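Local coordinates for protein cytochrome oxidase subunit II (PDB 1W2L) that contains a cytochrome c domain whose heme c probably relays electrons toward the copper A centre of a caa3-type, oxygen-reducing terminal oxidase, at residues G36-T41 with F94-Q99; S60-G65 with L83-V88; R28-S33 with G71-M76. One frame throughout, in Å; residues are numbered along the deposited sequence.

Contact 1: G36-T41 with F94-Q99; sequences GLYGST and FIKQQQ. With HEC (heme c), chain B; ACT (acetate ion), chain D.
Tyr38 lies against Lys96 where a type II beta turn, Leu37 to Ser40, meets the end of the C-terminal helix 85-96 of this cytochrome c fold. Two apolar contacts pack the turn against the helix. In the first, a CH-pi interaction, Lys96 CG sits over the centre of one face of the Tyr38 ring, 3.6 Å from its centroid, and the lysine chain continues along the same face, side by side with the tyrosine, CD lying 3.8 Å from Tyr38 CZ. With CG anti to the backbone N (chi1 -179°), the Tyr38 ring extends along that chain. The second contact is nearer the heme: Leu37 CD2 is 4.0 Å from Ile95 CG2, while Leu37 CD1 rests against a heme propionate. Leu57 of helix 54-62 touches both residues.

Polar links run through the backbone. Gly36 N donates to Gln98 O at 2.7 Å, nearly straight. A water accepts a hydrogen bond from Tyr38 N at 2.9 Å and lies within hydrogen-bonding distance of Ile95 O and Gln98 O. Within the turn, Leu37 O is gripped twice, by Ser40 N and Ser40 OG.

At the outer end Lys96 NZ forms a salt bridge with Glu93. A second water bridges Lys96 NZ and Tyr38 OH, and this hydroxyl donates to the O atom of an acetate, probably from the crystallisation liquor, at 2.7 Å.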
loop_
_atom_site.group_PDB
_atom_site.type_symbol
_atom_site.label_atom_id
_atom_site.label_comp_id
_atom_site.label_asym_id
_atom_site.label_seq_id
_atom_site.Cartn_x
_atom_site.Cartn_y
_atom_site.Cartn_z
ATOM N N GLY A 36 10.096 -0.991 -3.884
ATOM C CA GLY A 36 10.972 -0.799 -2.761
ATOM C C GLY A 36 10.266 -0.473 -1.445
ATOM O O GLY A 36 10.916 -0.183 -0.417
ATOM N N LEU A 37 8.932 -0.456 -1.422
ATOM C CA LEU A 37 8.209 -0.048 -0.250
ATOM C C LEU A 37 8.415 -0.992 0.930
ATOM O O LEU A 37 8.766 -0.605 2.040
ATOM C CB LEU A 37 6.710 0.082 -0.567
ATOM C CG LEU A 37 5.778 0.235 0.610
ATOM C CD1 LEU A 37 6.173 1.421 1.493
ATOM C CD2 LEU A 37 4.332 0.369 0.145
ATOM N N TYR A 38 8.180 -2.297 0.737
ATOM C CA TYR A 38 8.298 -3.255 1.813
ATOM C C TYR A 38 9.725 -3.315 2.321
ATOM O O TYR A 38 10.639 -3.574 1.541
ATOM C CB TYR A 38 7.842 -4.636 1.351
ATOM C CG TYR A 38 7.911 -5.675 2.432
ATOM C CD1 TYR A 38 7.059 -5.650 3.537
ATOM C CD2 TYR A 38 8.820 -6.728 2.415
ATOM C CE1 TYR A 38 7.106 -6.590 4.540
ATOM C CE2 TYR A 38 8.873 -7.687 3.389
ATOM C CZ TYR A 38 8.031 -7.634 4.460
ATOM O OH TYR A 38 8.107 -8.598 5.415
ATOM N N GLY A 39 9.854 -3.102 3.619
ATOM C CA GLY A 39 11.140 -3.061 4.292
ATOM C C GLY A 39 11.830 -1.722 4.280
ATOM O O GLY A 39 12.912 -1.649 4.860
ATOM N N SER A 40 11.211 -0.686 3.727
ATOM C CA SER A 40 11.746 0.669 3.748
ATOM C C SER A 40 11.331 1.420 4.992
ATOM O O SER A 40 10.373 1.017 5.647
ATOM C CB SER A 40 11.311 1.422 2.492
ATOM O OG SER A 40 9.932 1.723 2.497
ATOM N N THR A 41 11.981 2.489 5.390
ATOM C CA THR A 41 11.560 3.349 6.499
ATOM C C THR A 41 10.626 4.445 5.975
ATOM O O THR A 41 10.912 5.004 4.925
ATOM C CB THR A 41 12.793 3.955 7.202
ATOM O OG1 THR A 41 13.469 2.865 7.840
ATOM C CG2 THR A 41 12.422 4.923 8.292
ATOM N N PHE A 94 1.819 -9.091 -3.326
ATOM C CA PHE A 94 2.191 -8.368 -4.545
ATOM C C PHE A 94 3.106 -7.193 -4.219
ATOM O O PHE A 94 4.144 -6.992 -4.859
ATOM C CB PHE A 94 0.932 -7.874 -5.242
ATOM C CG PHE A 94 1.185 -6.976 -6.431
ATOM C CD1 PHE A 94 1.567 -7.544 -7.652
ATOM C CD2 PHE A 94 1.092 -5.614 -6.376
ATOM C CE1 PHE A 94 1.813 -6.739 -8.761
ATOM C CE2 PHE A 94 1.324 -4.807 -7.475
ATOM C CZ PHE A 94 1.692 -5.358 -8.686
ATOM N N ILE A 95 2.771 -6.416 -3.190
ATOM C CA ILE A 95 3.646 -5.278 -2.809
ATOM C C ILE A 95 5.030 -5.755 -2.419
ATOM O O ILE A 95 6.000 -5.108 -2.844
ATOM C CB ILE A 95 3.036 -4.415 -1.683
ATOM C CG1 ILE A 95 1.775 -3.739 -2.166
ATOM C CG2 ILE A 95 4.046 -3.439 -1.105
ATOM C CD1 ILE A 95 1.011 -3.091 -1.034
ATOM N N LYS A 96 5.130 -6.811 -1.631
ATOM C CA LYS A 96 6.439 -7.221 -1.115
ATOM C C LYS A 96 7.407 -7.552 -2.213
ATOM O O LYS A 96 8.616 -7.429 -2.006
ATOM C CB LYS A 96 6.326 -8.460 -0.221
ATOM C CG LYS A 96 5.742 -8.205 1.138
ATOM C CD LYS A 96 5.681 -9.365 2.093
ATOM C CE LYS A 96 6.304 -10.663 1.687
ATOM N NZ LYS A 96 5.885 -11.619 2.810
ATOM N N GLN A 97 6.878 -8.023 -3.339
ATOM C CA GLN A 97 7.790 -8.364 -4.422
ATOM C C GLN A 97 8.115 -7.207 -5.361
ATOM O O GLN A 97 8.864 -7.364 -6.337
ATOM C CB GLN A 97 7.184 -9.506 -5.207
ATOM C CG GLN A 97 5.754 -9.897 -5.095
ATOM C CD GLN A 97 5.492 -11.122 -5.970
ATOM O OE1 GLN A 97 4.855 -11.049 -7.020
ATOM N NE2 GLN A 97 5.998 -12.252 -5.498
ATOM N N GLN A 98 7.607 -6.003 -5.117
ATOM C CA GLN A 98 8.015 -4.847 -5.927
ATOM C C GLN A 98 9.277 -4.257 -5.342
ATOM O O GLN A 98 9.234 -3.537 -4.332
ATOM C CB GLN A 98 6.910 -3.790 -6.006
ATOM C CG GLN A 98 5.554 -4.406 -6.324
ATOM C CD GLN A 98 5.584 -5.191 -7.616
ATOM O OE1 GLN A 98 6.146 -4.749 -8.640
ATOM N NE2 GLN A 98 4.974 -6.357 -7.530
ATOM N N GLN A 99 10.450 -4.616 -5.872
ATOM C CA GLN A 99 11.681 -4.272 -5.136
ATOM C C GLN A 99 12.757 -3.617 -6.009
ATOM O O GLN A 99 12.462 -3.534 -7.243
ATOM C CB GLN A 99 12.240 -5.541 -4.462
ATOM C CG GLN A 99 11.501 -6.078 -3.268
ATOM C CD GLN A 99 11.401 -5.119 -2.100
ATOM O OE1 GLN A 99 10.641 -5.226 -1.138
ATOM N NE2 GLN A 99 12.147 -4.029 -2.119
HETATM FE FE HEC B . -2.747 3.997 -1.262
HETATM C CHA HEC B . -0.453 5.268 0.925
HETATM C CHB HEC B . -1.819 0.836 -0.386
HETATM C CHC HEC B . -5.093 2.752 -3.371
HETATM C CHD HEC B . -3.397 7.155 -2.399
HETATM N NA HEC B . -1.409 3.216 0.039
HETATM C C1A HEC B . -0.568 3.919 0.881
HETATM C C2A HEC B . 0.308 2.962 1.506
HETATM C C3A HEC B . -0.106 1.730 1.183
HETATM C C4A HEC B . -1.201 1.863 0.234
HETATM C CMA HEC B . 0.512 0.383 1.561
HETATM C CAA HEC B . 1.542 3.371 2.321
HETATM C CBA HEC B . 2.633 3.660 1.293
HETATM C CGA HEC B . 4.023 4.136 1.835
HETATM O O1A HEC B . 4.742 4.566 0.967
HETATM O O2A HEC B . 4.225 4.092 3.078
HETATM N NB HEC B . -3.333 2.139 -1.786
HETATM C C1B HEC B . -2.803 1.014 -1.344
HETATM C C2B HEC B . -3.457 -0.153 -1.980
HETATM C C3B HEC B . -4.433 0.403 -2.770
HETATM C C4B HEC B . -4.342 1.824 -2.690
HETATM C CMB HEC B . -3.077 -1.564 -1.796
HETATM C CAB HEC B . -5.452 -0.306 -3.631
HETATM C CBB HEC B . -6.267 -1.303 -2.772
HETATM N NC HEC B . -4.027 4.772 -2.574
HETATM C C1C HEC B . -4.916 4.056 -3.372
HETATM C C2C HEC B . -5.627 5.039 -4.228
HETATM C C3C HEC B . -5.154 6.249 -3.945
HETATM C C4C HEC B . -4.171 6.116 -2.909
HETATM C CMC HEC B . -6.676 4.608 -5.254
HETATM C CAC HEC B . -5.418 7.572 -4.675
HETATM C CBC HEC B . -6.842 8.074 -4.729
HETATM N ND HEC B . -2.084 5.842 -0.784
HETATM C C1D HEC B . -2.448 7.004 -1.396
HETATM C C2D HEC B . -1.691 8.113 -0.862
HETATM C C3D HEC B . -0.908 7.564 0.067
HETATM C C4D HEC B . -1.128 6.168 0.142
HETATM C CMD HEC B . -1.807 9.505 -1.318
HETATM C CAD HEC B . 0.139 8.330 0.966
HETATM C CBD HEC B . -0.526 8.996 2.168
HETATM C CGD HEC B . -0.833 7.998 3.232
HETATM O O1D HEC B . -2.031 7.701 3.510
HETATM O O2D HEC B . 0.136 7.425 3.816
HETATM C C ACT D . 7.276 -8.151 8.793
HETATM O O ACT D . 6.890 -7.815 7.641
HETATM O OXT ACT D . 6.810 -7.970 9.906
HETATM C CH3 ACT D . 8.597 -8.980 8.783
HETATM O O HOH W 1 7.813 -3.466 -1.845
HETATM O O HOH W 2 8.490 -11.135 4.476
#

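Contact 2: S60-G65 with L83-V88; sequences SILQPG and LSEREV. With HEC (heme c), chain B.
Ile61 and Leu83 cross at about a right angle, with Ile61 CG2 3.6 Å from Leu83 CD1. Ile61 divides its two branches between Leu83 and the heme: chi1 of -64° sets CG1 beside the backbone N, turned to the heme, and leaves CG2 anti to that N, facing Leu83. Beyond CG1, Ile61 CD1 comes to 3.8 Å from the heme methyl CMB. One residue on, Leu62 reaches across obliquely to Val88, its CD2 3.9 Å from Val88 CG2. That same CD2 lies 4.1 Å from Leu83 O, so the leucine tip sits in the angle between the loop and the first turn of the following helix.

The contact joins the C-terminal end of helix 54-62 to the start of helix 85-96, which opens with a capping box. Ser84 OG accepts from Glu87 N at 3.1 Å, and Glu87 OE1 in return accepts from Ser84 N at 3.0 Å, met on the anti side of the carboxylate.

At the outer edge Glu85 passes close to Leu62, but its carboxylate is engaged by Arg58 in a salt bridge. Toward the heme, Ser60 OG is hydrogen-bonded to Tyr56 O, and Ser60 CB packs on the porphyrin 3.7 Å from C3A.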
loop_
_atom_site.group_PDB
_atom_site.type_symbol
_atom_site.label_atom_id
_atom_site.label_comp_id
_atom_site.label_asym_id
_atom_site.label_seq_id
_atom_site.Cartn_x
_atom_site.Cartn_y
_atom_site.Cartn_z
ATOM N N SER A 60 -2.211 0.385 6.624
ATOM C CA SER A 60 -2.328 1.381 5.590
ATOM C C SER A 60 -3.542 1.114 4.682
ATOM O O SER A 60 -4.201 2.086 4.252
ATOM C CB SER A 60 -1.057 1.425 4.738
ATOM O OG SER A 60 0.042 1.907 5.457
ATOM N N ILE A 61 -3.832 -0.132 4.435
ATOM C CA ILE A 61 -4.927 -0.526 3.551
ATOM C C ILE A 61 -6.252 -0.538 4.294
ATOM O O ILE A 61 -7.264 -0.019 3.795
ATOM C CB ILE A 61 -4.604 -1.915 2.926
ATOM C CG1 ILE A 61 -3.371 -1.832 2.031
ATOM C CG2 ILE A 61 -5.806 -2.446 2.164
ATOM C CD1 ILE A 61 -2.805 -3.177 1.627
ATOM N N LEU A 62 -6.296 -1.129 5.474
ATOM C CA LEU A 62 -7.494 -1.337 6.267
ATOM C C LEU A 62 -7.872 -0.229 7.195
ATOM O O LEU A 62 -9.058 -0.127 7.557
ATOM C CB LEU A 62 -7.427 -2.601 7.127
ATOM C CG LEU A 62 -7.398 -3.902 6.334
ATOM C CD1 LEU A 62 -7.169 -5.064 7.268
ATOM C CD2 LEU A 62 -8.719 -4.095 5.587
ATOM N N GLN A 63 -6.923 0.620 7.512
ATOM C CA GLN A 63 -7.160 1.805 8.318
ATOM C C GLN A 63 -6.615 3.001 7.560
ATOM O O GLN A 63 -5.795 3.715 8.107
ATOM C CB GLN A 63 -6.569 1.670 9.735
ATOM C CG GLN A 63 -7.015 0.461 10.548
ATOM C CD GLN A 63 -6.114 0.367 11.796
ATOM O OE1 GLN A 63 -5.329 -0.564 11.936
ATOM N NE2 GLN A 63 -6.243 1.364 12.644
ATOM N N PRO A 64 -7.162 3.271 6.354
ATOM C CA PRO A 64 -6.682 4.378 5.536
ATOM C C PRO A 64 -6.864 5.680 6.308
ATOM O O PRO A 64 -7.865 5.857 7.002
ATOM C CB PRO A 64 -7.637 4.252 4.353
ATOM C CG PRO A 64 -8.930 3.793 4.943
ATOM C CD PRO A 64 -8.361 2.638 5.761
ATOM N N GLY A 65 -5.870 6.542 6.167
ATOM C CA GLY A 65 -5.927 7.854 6.761
ATOM C C GLY A 65 -5.422 7.803 8.193
ATOM O O GLY A 65 -5.201 8.887 8.715
ATOM N N LEU A 83 -11.999 -4.788 2.501
ATOM C CA LEU A 83 -11.336 -5.912 1.856
ATOM C C LEU A 83 -11.259 -7.127 2.778
ATOM O O LEU A 83 -11.033 -7.019 3.987
ATOM C CB LEU A 83 -9.918 -5.518 1.416
ATOM C CG LEU A 83 -9.831 -4.488 0.294
ATOM C CD1 LEU A 83 -8.429 -3.949 0.201
ATOM C CD2 LEU A 83 -10.305 -5.077 -1.028
ATOM N N SER A 84 -11.403 -8.295 2.168
ATOM C CA SER A 84 -11.330 -9.559 2.893
ATOM C C SER A 84 -9.891 -9.908 3.296
ATOM O O SER A 84 -8.939 -9.341 2.771
ATOM C CB SER A 84 -11.840 -10.716 2.049
ATOM O OG SER A 84 -10.866 -11.006 1.049
ATOM N N GLU A 85 -9.736 -10.851 4.238
ATOM C CA GLU A 85 -8.413 -11.251 4.679
ATOM C C GLU A 85 -7.572 -11.787 3.510
ATOM O O GLU A 85 -6.378 -11.491 3.435
ATOM C CB GLU A 85 -8.521 -12.269 5.826
ATOM C CG GLU A 85 -8.895 -11.547 7.134
ATOM C CD GLU A 85 -7.855 -10.610 7.720
ATOM O OE1 GLU A 85 -8.017 -9.370 7.790
ATOM O OE2 GLU A 85 -6.794 -11.108 8.188
ATOM N N ARG A 86 -8.172 -12.543 2.608
ATOM C CA ARG A 86 -7.420 -13.101 1.456
ATOM C C ARG A 86 -6.964 -11.966 0.561
ATOM O O ARG A 86 -5.847 -11.963 0.088
ATOM C CB ARG A 86 -8.277 -14.118 0.687
ATOM C CG ARG A 86 -7.843 -14.627 -0.659
ATOM C CD ARG A 86 -8.763 -15.738 -1.195
ATOM N NE ARG A 86 -8.278 -16.229 -2.480
ATOM C CZ ARG A 86 -8.025 -16.603 -3.689
ATOM N NH1 ARG A 86 -8.961 -16.525 -4.670
ATOM N NH2 ARG A 86 -6.844 -17.111 -4.124
ATOM N N GLU A 87 -7.851 -11.000 0.306
ATOM C CA GLU A 87 -7.507 -9.888 -0.586
ATOM C C GLU A 87 -6.397 -9.056 0.012
ATOM O O GLU A 87 -5.512 -8.642 -0.715
ATOM C CB GLU A 87 -8.752 -9.025 -0.807
ATOM C CG GLU A 87 -9.777 -9.729 -1.709
ATOM C CD GLU A 87 -11.089 -8.965 -1.823
ATOM O OE1 GLU A 87 -11.503 -8.340 -0.812
ATOM O OE2 GLU A 87 -11.749 -8.983 -2.891
ATOM N N VAL A 88 -6.431 -8.777 1.317
ATOM C CA VAL A 88 -5.347 -7.993 1.926
ATOM C C VAL A 88 -4.039 -8.768 1.809
ATOM O O VAL A 88 -2.997 -8.202 1.475
ATOM C CB VAL A 88 -5.663 -7.633 3.393
ATOM C CG1 VAL A 88 -4.477 -6.984 4.077
ATOM C CG2 VAL A 88 -6.888 -6.710 3.409
HETATM FE FE HEC B . -2.747 3.997 -1.262
HETATM C CHA HEC B . -0.453 5.268 0.925
HETATM C CHB HEC B . -1.819 0.836 -0.386
HETATM C CHC HEC B . -5.093 2.752 -3.371
HETATM C CHD HEC B . -3.397 7.155 -2.399
HETATM N NA HEC B . -1.409 3.216 0.039
HETATM C C1A HEC B . -0.568 3.919 0.881
HETATM C C2A HEC B . 0.308 2.962 1.506
HETATM C C3A HEC B . -0.106 1.730 1.183
HETATM C C4A HEC B . -1.201 1.863 0.234
HETATM C CMA HEC B . 0.512 0.383 1.561
HETATM C CAA HEC B . 1.542 3.371 2.321
HETATM C CBA HEC B . 2.633 3.660 1.293
HETATM C CGA HEC B . 4.023 4.136 1.835
HETATM O O1A HEC B . 4.742 4.566 0.967
HETATM O O2A HEC B . 4.225 4.092 3.078
HETATM N NB HEC B . -3.333 2.139 -1.786
HETATM C C1B HEC B . -2.803 1.014 -1.344
HETATM C C2B HEC B . -3.457 -0.153 -1.980
HETATM C C3B HEC B . -4.433 0.403 -2.770
HETATM C C4B HEC B . -4.342 1.824 -2.690
HETATM C CMB HEC B . -3.077 -1.564 -1.796
HETATM C CAB HEC B . -5.452 -0.306 -3.631
HETATM C CBB HEC B . -6.267 -1.303 -2.772
HETATM N NC HEC B . -4.027 4.772 -2.574
HETATM C C1C HEC B . -4.916 4.056 -3.372
HETATM C C2C HEC B . -5.627 5.039 -4.228
HETATM C C3C HEC B . -5.154 6.249 -3.945
HETATM C C4C HEC B . -4.171 6.116 -2.909
HETATM C CMC HEC B . -6.676 4.608 -5.254
HETATM C CAC HEC B . -5.418 7.572 -4.675
HETATM C CBC HEC B . -6.842 8.074 -4.729
HETATM N ND HEC B . -2.084 5.842 -0.784
HETATM C C1D HEC B . -2.448 7.004 -1.396
HETATM C C2D HEC B . -1.691 8.113 -0.862
HETATM C C3D HEC B . -0.908 7.564 0.067
HETATM C C4D HEC B . -1.128 6.168 0.142
HETATM C CMD HEC B . -1.807 9.505 -1.318
HETATM C CAD HEC B . 0.139 8.330 0.966
HETATM C CBD HEC B . -0.526 8.996 2.168
HETATM C CGD HEC B . -0.833 7.998 3.232
HETATM O O1D HEC B . -2.031 7.701 3.510
HETATM O O2D HEC B . 0.136 7.425 3.816
#

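Contact 3: R28-S33 with G71-M76; sequences RLVGPS and GYPNVM. With HEC (heme c), chain B.
The loop that delivers the axial ligand Met76 to the heme is fastened through Tyr72 to Arg28 and Pro32, downstream of the heme-binding Cys18, Cys21 and His22. The Tyr72 ring is sandwiched. On one face the Arg28 guanidinium lies flat, planes 10° apart and centres 3.7 Å apart, a stacked cation-pi pair; on the opposite face Pro32 CD makes a CH-pi contact 3.7 Å from the ring centroid. The rim of the ring meets Val30 O in plane, Tyr72 CD1 being 3.3 Å away. Arg28 runs out fully extended, chi1 -179°, which brings its guanidinium over the ring; its NH2 donates to Gly71 O at 2.8 Å, the acceptor lying in the guanidinium plane, which fixes the group's rotation. An alanine in place of Tyr72 would probably remove the surface that Arg28 and Pro32 both pack on and leave the guanidinium tied to the loop chiefly by its bond to Gly71. Nearer the heme, Val30 CG1 touches Val75 CG2 at 3.9 Å. Met76 SD binds the iron at 2.3 Å; on the other face His22 NE2 binds it, His22 ND1 being hydrogen-bonded to Pro32 O. This is the histidine-methionine ligation typical of class I cytochromes c.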
loop_
_atom_site.group_PDB
_atom_site.type_symbol
_atom_site.label_atom_id
_atom_site.label_comp_id
_atom_site.label_asym_id
_atom_site.label_seq_id
_atom_site.Cartn_x
_atom_site.Cartn_y
_atom_site.Cartn_z
ATOM N N ARG A 28 6.457 8.654 -8.782
ATOM C CA ARG A 28 5.488 9.240 -7.907
ATOM C C ARG A 28 4.235 9.621 -8.668
ATOM O O ARG A 28 4.281 10.320 -9.669
ATOM C CB ARG A 28 6.102 10.498 -7.226
ATOM C CG ARG A 28 5.137 11.168 -6.272
ATOM C CD ARG A 28 5.803 12.261 -5.425
ATOM N NE ARG A 28 4.758 13.018 -4.725
ATOM C CZ ARG A 28 4.691 13.463 -3.478
ATOM N NH1 ARG A 28 5.730 13.262 -2.662
ATOM N NH2 ARG A 28 3.585 14.126 -3.081
ATOM N N LEU A 29 3.083 9.176 -8.217
ATOM C CA LEU A 29 1.793 9.530 -8.788
ATOM C C LEU A 29 1.090 10.323 -7.683
ATOM O O LEU A 29 1.747 11.013 -6.890
ATOM C CB LEU A 29 1.065 8.282 -9.186
ATOM C CG LEU A 29 1.711 7.447 -10.267
ATOM C CD1 LEU A 29 0.817 6.235 -10.545
ATOM C CD2 LEU A 29 1.932 8.310 -11.510
ATOM N N VAL A 30 -0.185 10.218 -7.465
ATOM C CA VAL A 30 -0.818 10.825 -6.314
ATOM C C VAL A 30 -0.214 10.290 -5.033
ATOM O O VAL A 30 0.028 11.019 -4.085
ATOM C CB VAL A 30 -2.332 10.619 -6.422
ATOM C CG1 VAL A 30 -3.036 10.949 -5.139
ATOM C CG2 VAL A 30 -2.918 11.507 -7.533
ATOM N N GLY A 31 0.007 8.997 -4.977
ATOM C CA GLY A 31 0.634 8.329 -3.855
ATOM C C GLY A 31 2.050 7.840 -4.196
ATOM O O GLY A 31 2.523 7.956 -5.338
ATOM N N PRO A 32 2.701 7.333 -3.180
ATOM C CA PRO A 32 4.081 6.819 -3.332
ATOM C C PRO A 32 4.123 5.528 -4.123
ATOM O O PRO A 32 3.216 4.719 -4.131
ATOM C CB PRO A 32 4.543 6.621 -1.917
ATOM C CG PRO A 32 3.274 6.458 -1.123
ATOM C CD PRO A 32 2.237 7.293 -1.803
ATOM N N SER A 33 5.276 5.312 -4.772
ATOM C CA SER A 33 5.414 4.067 -5.502
ATOM C C SER A 33 5.500 2.885 -4.552
ATOM O O SER A 33 6.034 2.974 -3.440
ATOM C CB SER A 33 6.690 4.137 -6.345
ATOM O OG SER A 33 6.781 3.042 -7.237
ATOM N N GLY A 71 4.311 14.569 3.159
ATOM C CA GLY A 71 4.384 15.169 1.849
ATOM C C GLY A 71 3.451 14.558 0.834
ATOM O O GLY A 71 3.616 14.824 -0.364
ATOM N N TYR A 72 2.456 13.841 1.289
ATOM C CA TYR A 72 1.367 13.318 0.459
ATOM C C TYR A 72 0.032 13.790 0.961
ATOM O O TYR A 72 -0.184 13.961 2.165
ATOM C CB TYR A 72 1.413 11.780 0.438
ATOM C CG TYR A 72 2.525 11.235 -0.403
ATOM C CD1 TYR A 72 2.333 11.116 -1.766
ATOM C CD2 TYR A 72 3.751 10.871 0.137
ATOM C CE1 TYR A 72 3.337 10.624 -2.540
ATOM C CE2 TYR A 72 4.772 10.388 -0.665
ATOM C CZ TYR A 72 4.546 10.264 -2.035
ATOM O OH TYR A 72 5.480 9.800 -2.918
ATOM N N PRO A 73 -0.955 13.913 0.066
ATOM C CA PRO A 73 -2.315 14.225 0.501
ATOM C C PRO A 73 -2.985 13.015 1.138
ATOM O O PRO A 73 -2.700 11.876 0.791
ATOM C CB PRO A 73 -3.012 14.591 -0.827
ATOM C CG PRO A 73 -2.296 13.740 -1.852
ATOM C CD PRO A 73 -0.843 13.717 -1.375
ATOM N N ASN A 74 -3.914 13.275 2.054
ATOM C CA ASN A 74 -4.607 12.231 2.787
ATOM C C ASN A 74 -5.859 11.789 2.058
ATOM O O ASN A 74 -6.946 12.186 2.373
ATOM C CB ASN A 74 -4.852 12.728 4.216
ATOM C CG ASN A 74 -5.399 11.644 5.148
ATOM O OD1 ASN A 74 -5.564 10.514 4.716
ATOM N ND2 ASN A 74 -5.712 11.995 6.363
ATOM N N VAL A 75 -5.655 10.999 1.000
ATOM C CA VAL A 75 -6.727 10.642 0.086
ATOM C C VAL A 75 -6.872 9.141 -0.105
ATOM O O VAL A 75 -7.630 8.739 -0.972
ATOM C CB VAL A 75 -6.577 11.355 -1.282
ATOM C CG1 VAL A 75 -6.740 12.851 -1.115
ATOM C CG2 VAL A 75 -5.288 10.992 -1.996
ATOM N N MET A 76 -6.282 8.284 0.726
ATOM C CA MET A 76 -6.506 6.835 0.605
ATOM C C MET A 76 -7.999 6.541 0.713
ATOM O O MET A 76 -8.639 6.955 1.689
ATOM C CB MET A 76 -5.729 6.066 1.693
ATOM C CG MET A 76 -4.364 5.541 1.309
ATOM S SD MET A 76 -4.463 4.124 0.226
ATOM C CE MET A 76 -4.580 2.736 1.217
HETATM FE FE HEC B . -2.747 3.997 -1.262
HETATM C CHA HEC B . -0.453 5.268 0.925
HETATM C CHB HEC B . -1.819 0.836 -0.386
HETATM C CHC HEC B . -5.093 2.752 -3.371
HETATM C CHD HEC B . -3.397 7.155 -2.399
HETATM N NA HEC B . -1.409 3.216 0.039
HETATM C C1A HEC B . -0.568 3.919 0.881
HETATM C C2A HEC B . 0.308 2.962 1.506
HETATM C C3A HEC B . -0.106 1.730 1.183
HETATM C C4A HEC B . -1.201 1.863 0.234
HETATM C CMA HEC B . 0.512 0.383 1.561
HETATM C CAA HEC B . 1.542 3.371 2.321
HETATM C CBA HEC B . 2.633 3.660 1.293
HETATM C CGA HEC B . 4.023 4.136 1.835
HETATM O O1A HEC B . 4.742 4.566 0.967
HETATM O O2A HEC B . 4.225 4.092 3.078
HETATM N NB HEC B . -3.333 2.139 -1.786
HETATM C C1B HEC B . -2.803 1.014 -1.344
HETATM C C2B HEC B . -3.457 -0.153 -1.980
HETATM C C3B HEC B . -4.433 0.403 -2.770
HETATM C C4B HEC B . -4.342 1.824 -2.690
HETATM C CMB HEC B . -3.077 -1.564 -1.796
HETATM C CAB HEC B . -5.452 -0.306 -3.631
HETATM C CBB HEC B . -6.267 -1.303 -2.772
HETATM N NC HEC B . -4.027 4.772 -2.574
HETATM C C1C HEC B . -4.916 4.056 -3.372
HETATM C C2C HEC B . -5.627 5.039 -4.228
HETATM C C3C HEC B . -5.154 6.249 -3.945
HETATM C C4C HEC B . -4.171 6.116 -2.909
HETATM C CMC HEC B . -6.676 4.608 -5.254
HETATM C CAC HEC B . -5.418 7.572 -4.675
HETATM C CBC HEC B . -6.842 8.074 -4.729
HETATM N ND HEC B . -2.084 5.842 -0.784
HETATM C C1D HEC B . -2.448 7.004 -1.396
HETATM C C2D HEC B . -1.691 8.113 -0.862
HETATM C C3D HEC B . -0.908 7.564 0.067
HETATM C C4D HEC B . -1.128 6.168 0.142
HETATM C CMD HEC B . -1.807 9.505 -1.318
HETATM C CAD HEC B . 0.139 8.330 0.966
HETATM C CBD HEC B . -0.526 8.996 2.168
HETATM C CGD HEC B . -0.833 7.998 3.232
HETATM O O1D HEC B . -2.031 7.701 3.510
HETATM O O2D HEC B . 0.136 7.425 3.816
#

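From the N terminus, the chain passes helix 5-15 and the histidine side of the heme to reach 28-33, then 36-41. Contact 3 joins 28-33 to 71-76 and closes a loop holding the two-stranded sheet and helix 54-62. Contact 1 ties 36-41 to the chain's end at 94-99 and closes a wider one. Contact 2, from 60-65 to 83-88, closes a short loop without helix or strand that lies wholly within that of contact 1. Contact 3 crosses both others. Contacts 1 and 2 share helix 85-96 but lie on opposite sides of the chain's centre. Contacts 2 and 3 meet where Ser60 and Pro64 pack on Met76, and all three contacts touch the heme.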